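PDB 2WW2: alpha-1,2-mannosidase from Bacteroides thetaiotaomicron, which is an inverting glycoside hydrolase of family GH92 that hydrolyses alpha-mannosides in a calcium-dependent way in a human gut symbiont. Local coordinates for residues G323-D328 against I358-E363; G174-N179 against A371-R376. All coordinates share one frame; numbering follows the deposited sequence.

Interaction 1 of 2, residues G323-D328 against I358-E363; sequences GYMYTD and INAYNE
The side-chain amide of Asn-359 and the backbone carbonyl of Tyr-324 lie nearly in one plane: the oxygen is 1° out of the amide plane, and ND2 lies in the carbonyl plane. Asn-359 ND2 donates to Tyr-324 O over 2.8 Å, with an N-H...O angle of 142°, so the bond is of ordinary length but bent. A water bridges the same two residues, accepting from Tyr-324 N at 3.1 Å and from Asn-359 ND2 at 3.0 Å. The amide therefore holds both polar backbone atoms of Tyr-324, one directly and one through solvent. The phenol ring of Tyr-324 leads away from the helix segment and packs edge-to-face with Tyr-302. The contact joins helix 347-364 to the segment that leads into strand 326-330 of the five-stranded sheet in the catalytic domain.

Next along that segment, Met-325 reaches the helix with its terminal methyl. CG stands anti to the backbone N (chi1 -180°), and bends at chi2 and chi3 swing Met-325 CE to within 3.7 Å of Asn-359 CB, with Ala-360 CB following at 4.5 Å. Glu-363 comes from the opposite direction, its OE1 lying 3.6 Å from Met-325 CE. This carboxylate is hydrogen-bonded elsewhere, by Tyr-312 through OE2 and Ser-314 through OE1.

Replacing Asn-359 by a leucine would probably leave Tyr-324 O without its amide donor and the bridging water with one anchor fewer. The chemistry is thus divided: the directed amide bond and its water bridge fix the backbone of Tyr-324, while the methyl of Met-325 packs alongside.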
# COMPACT_ATOMS: atom_id res chain seq x y z
N GLY A 323 -51.39 17.24 -6.19
CA GLY A 323 -50.19 17.89 -5.74
C GLY A 323 -48.93 17.28 -6.35
O GLY A 323 -48.96 16.79 -7.48
N TYR A 324 -47.85 17.32 -5.59
CA TYR A 324 -46.52 16.95 -6.09
C TYR A 324 -45.93 15.79 -5.32
O TYR A 324 -46.10 15.67 -4.11
CB TYR A 324 -45.56 18.14 -6.04
CG TYR A 324 -46.07 19.36 -6.77
CD1 TYR A 324 -46.22 19.36 -8.15
CD2 TYR A 324 -46.43 20.52 -6.07
CE1 TYR A 324 -46.70 20.47 -8.82
CE2 TYR A 324 -46.91 21.64 -6.74
CZ TYR A 324 -47.04 21.60 -8.11
OH TYR A 324 -47.51 22.70 -8.81
N MET A 325 -45.20 14.96 -6.05
CA MET A 325 -44.43 13.90 -5.46
C MET A 325 -43.15 13.80 -6.28
O MET A 325 -43.18 14.06 -7.49
CB MET A 325 -45.22 12.57 -5.49
CG MET A 325 -44.47 11.38 -4.87
SD MET A 325 -43.85 11.64 -3.20
CE MET A 325 -45.39 11.95 -2.28
N TYR A 326 -42.05 13.48 -5.61
CA TYR A 326 -40.77 13.18 -6.29
C TYR A 326 -40.28 11.86 -5.75
O TYR A 326 -40.69 11.43 -4.67
CB TYR A 326 -39.68 14.22 -5.94
CG TYR A 326 -39.80 15.50 -6.72
CD1 TYR A 326 -38.88 15.79 -7.74
CD2 TYR A 326 -40.83 16.40 -6.46
CE1 TYR A 326 -39.01 16.97 -8.48
CE2 TYR A 326 -40.96 17.58 -7.20
CZ TYR A 326 -40.03 17.86 -8.19
OH TYR A 326 -40.17 19.03 -8.92
N THR A 327 -39.34 11.24 -6.44
CA THR A 327 -38.73 10.05 -5.89
C THR A 327 -37.38 9.75 -6.54
O THR A 327 -36.87 10.58 -7.30
CB THR A 327 -39.66 8.83 -6.03
OG1 THR A 327 -39.10 7.75 -5.29
CG2 THR A 327 -39.79 8.42 -7.52
N ASP A 328 -36.82 8.59 -6.23
CA ASP A 328 -35.52 8.17 -6.71
C ASP A 328 -34.40 9.05 -6.21
O ASP A 328 -33.78 9.80 -6.96
CB ASP A 328 -35.53 8.04 -8.23
CG ASP A 328 -36.37 6.87 -8.67
OD1 ASP A 328 -36.22 5.79 -8.04
OD2 ASP A 328 -37.19 7.03 -9.59
N ILE A 358 -43.06 16.05 2.89
CA ILE A 358 -44.18 16.08 3.84
C ILE A 358 -45.32 15.17 3.35
O ILE A 358 -45.94 14.45 4.13
CB ILE A 358 -44.67 17.53 4.07
CG1 ILE A 358 -43.53 18.37 4.65
CG2 ILE A 358 -45.90 17.57 5.01
CD1 ILE A 358 -42.89 17.73 5.86
N ASN A 359 -45.60 15.19 2.05
CA ASN A 359 -46.63 14.32 1.51
C ASN A 359 -46.30 12.85 1.80
O ASN A 359 -47.16 12.08 2.19
CB ASN A 359 -46.79 14.52 -0.00
CG ASN A 359 -47.38 15.87 -0.36
OD1 ASN A 359 -47.99 16.54 0.48
ND2 ASN A 359 -47.18 16.30 -1.61
N ALA A 360 -45.05 12.45 1.58
CA ALA A 360 -44.64 11.06 1.84
C ALA A 360 -44.84 10.75 3.31
O ALA A 360 -45.30 9.65 3.67
CB ALA A 360 -43.15 10.86 1.43
N TYR A 361 -44.50 11.71 4.16
CA TYR A 361 -44.73 11.57 5.61
C TYR A 361 -46.22 11.38 5.92
O TYR A 361 -46.58 10.51 6.72
CB TYR A 361 -44.16 12.78 6.37
CG TYR A 361 -44.59 12.87 7.82
CD1 TYR A 361 -43.99 12.09 8.81
CD2 TYR A 361 -45.59 13.76 8.21
CE1 TYR A 361 -44.39 12.19 10.14
CE2 TYR A 361 -45.98 13.87 9.53
CZ TYR A 361 -45.39 13.08 10.49
OH TYR A 361 -45.79 13.21 11.80
N ASN A 362 -47.08 12.18 5.28
CA ASN A 362 -48.51 12.05 5.52
C ASN A 362 -49.02 10.69 5.04
O ASN A 362 -49.86 10.06 5.68
CB ASN A 362 -49.30 13.18 4.84
CG ASN A 362 -49.11 14.52 5.53
OD1 ASN A 362 -48.82 14.57 6.72
ND2 ASN A 362 -49.28 15.61 4.79
N GLU A 363 -48.49 10.23 3.91
CA GLU A 363 -48.94 8.99 3.30
C GLU A 363 -48.36 7.71 3.93
O GLU A 363 -48.92 6.63 3.75
CB GLU A 363 -48.66 9.03 1.79
CG GLU A 363 -49.58 9.97 1.07
CD GLU A 363 -48.97 10.63 -0.16
OE1 GLU A 363 -48.09 10.02 -0.81
OE2 GLU A 363 -49.37 11.76 -0.48
O HOH W 1 -48.27 18.82 -2.93

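Interaction 2 of 2, residues G174-N179 against A371-R376; sequences GGVPDN and ASPGHR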
# COMPACT_ATOMS: atom_id res chain seq x y z
N GLY A 174 -38.97 -3.70 -4.94
CA GLY A 174 -39.50 -3.32 -3.64
C GLY A 174 -39.85 -1.85 -3.56
O GLY A 174 -39.69 -1.10 -4.54
N GLY A 175 -40.33 -1.41 -2.40
CA GLY A 175 -40.74 -0.01 -2.24
C GLY A 175 -41.95 0.40 -3.08
O GLY A 175 -42.08 1.58 -3.43
N VAL A 176 -42.84 -0.55 -3.38
CA VAL A 176 -44.07 -0.21 -4.11
C VAL A 176 -45.31 -0.74 -3.39
O VAL A 176 -45.26 -1.78 -2.72
CB VAL A 176 -44.07 -0.75 -5.56
CG1 VAL A 176 -42.87 -0.16 -6.36
CG2 VAL A 176 -44.07 -2.29 -5.59
N PRO A 177 -46.44 -0.02 -3.53
CA PRO A 177 -47.72 -0.52 -3.00
C PRO A 177 -48.21 -1.75 -3.77
O PRO A 177 -47.70 -2.06 -4.86
CB PRO A 177 -48.69 0.65 -3.23
CG PRO A 177 -47.76 1.89 -3.42
CD PRO A 177 -46.59 1.30 -4.16
N ASP A 178 -49.21 -2.44 -3.22
CA ASP A 178 -49.69 -3.69 -3.81
C ASP A 178 -50.32 -3.52 -5.18
O ASP A 178 -50.47 -4.49 -5.89
CB ASP A 178 -50.74 -4.34 -2.90
CG ASP A 178 -50.14 -5.01 -1.69
OD1 ASP A 178 -48.89 -5.12 -1.61
OD2 ASP A 178 -50.92 -5.44 -0.82
N ASN A 179 -50.75 -2.31 -5.54
CA ASN A 179 -51.44 -2.10 -6.81
C ASN A 179 -50.55 -1.47 -7.85
O ASN A 179 -51.03 -0.94 -8.85
CB ASN A 179 -52.70 -1.23 -6.62
CG ASN A 179 -52.37 0.16 -6.09
OD1 ASN A 179 -51.22 0.48 -5.80
ND2 ASN A 179 -53.40 1.00 -5.95
N ALA A 371 -35.58 6.57 -1.34
CA ALA A 371 -36.88 6.27 -1.95
C ALA A 371 -36.67 5.82 -3.38
O ALA A 371 -35.94 6.47 -4.14
CB ALA A 371 -37.77 7.53 -1.94
N SER A 372 -37.33 4.73 -3.76
CA SER A 372 -37.30 4.25 -5.14
C SER A 372 -38.31 3.11 -5.38
O SER A 372 -37.96 1.94 -5.31
CB SER A 372 -35.89 3.77 -5.51
OG SER A 372 -35.80 3.45 -6.89
N PRO A 373 -39.57 3.45 -5.66
CA PRO A 373 -40.13 4.80 -5.63
C PRO A 373 -40.65 5.14 -4.24
O PRO A 373 -40.77 6.31 -3.90
CB PRO A 373 -41.29 4.72 -6.62
CG PRO A 373 -41.76 3.28 -6.55
CD PRO A 373 -40.54 2.46 -6.20
N GLY A 374 -40.95 4.12 -3.46
CA GLY A 374 -41.32 4.30 -2.07
C GLY A 374 -40.13 3.98 -1.18
O GLY A 374 -39.00 3.90 -1.66
N HIS A 375 -40.39 3.76 0.11
CA HIS A 375 -39.32 3.53 1.07
C HIS A 375 -38.50 2.30 0.71
O HIS A 375 -39.05 1.20 0.50
CB HIS A 375 -39.91 3.32 2.47
CG HIS A 375 -40.51 4.55 3.09
ND1 HIS A 375 -39.80 5.72 3.27
CD2 HIS A 375 -41.73 4.75 3.64
CE1 HIS A 375 -40.58 6.60 3.88
NE2 HIS A 375 -41.75 6.04 4.12
N ARG A 376 -37.18 2.48 0.65
CA ARG A 376 -36.22 1.40 0.41
C ARG A 376 -35.15 1.40 1.50
O ARG A 376 -34.68 2.47 1.93
CB ARG A 376 -35.57 1.59 -0.97
CG ARG A 376 -36.56 1.47 -2.16
CD ARG A 376 -36.99 0.01 -2.38
NE ARG A 376 -35.81 -0.79 -2.73
CZ ARG A 376 -35.30 -0.86 -3.96
NH1 ARG A 376 -35.84 -0.17 -4.97
NH2 ARG A 376 -34.22 -1.60 -4.16
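Gly-175 and Gly-374 bring the two backbones together, their CA atoms 4.4 Å apart, and Gly-374 N donates a weak, bent hydrogen bond to Gly-175 O (2.8 Å, N-H...O angle 129°). Gly-175 has positive phi (65°), and a beta carbon there would run into Arg-376 CD; one on Gly-374 would strike Gly-175 O. The closeness thus depends on two residues without side chains.

Pro-373, which follows a cis peptide bond, sets its ring against the same carbonyl, with CD 3.3 Å from Gly-175 O. Val-176 approaches this ring obliquely through one branch: CG1, anti to its own carbonyl carbon, lies 3.5 Å from Pro-373 CD.

Arg-376 folds back on its own segment. The bend at chi2 lays Arg-376 CD against the peptide linking the glycines, 3.6 Å from Gly-174 C, and the bend at chi3 turns the guanidinium back toward Ser-372. Arg-376 NH1 donates a hydrogen bond to Ser-372 O over 3.0 Å. That oxygen sits at the guanidinium edge, 6° out of its plane, so the bond helps to fix the group's rotation. NH2 is held by Ile-74 O and NE by a glycerol, probably from the crystallisation liquor.

The arrangement is a loop-to-loop junction between the two domains of the family GH92 fold: the connection between strands 164-169 and 182-188 of the N-terminal domain rests on the catalytic-domain loop that follows strand 370-371.

The centres of interactions 1 and 2 lie about 12 Å apart, on the same side of the chain's centre. Along the sequence, both segments of interaction 1 fall between the two segments of interaction 2: 174-179 comes first, then 323-328, 358-363 and 371-376. The antiparallel pairing of strand 326-330 with strand 370-371 brings them together. Two probable hydrogen bonds join them directly, Thr-327 OG1 to the backbone Pro-373 O and Asp-328 OD1 to Ser-372 OG, each 2.6 Å long. Interaction 1 stays within the catalytic domain, whereas interaction 2 crosses to the N-terminal domain, so the paired strands of one sheet put the helix contact next to the interdomain junction.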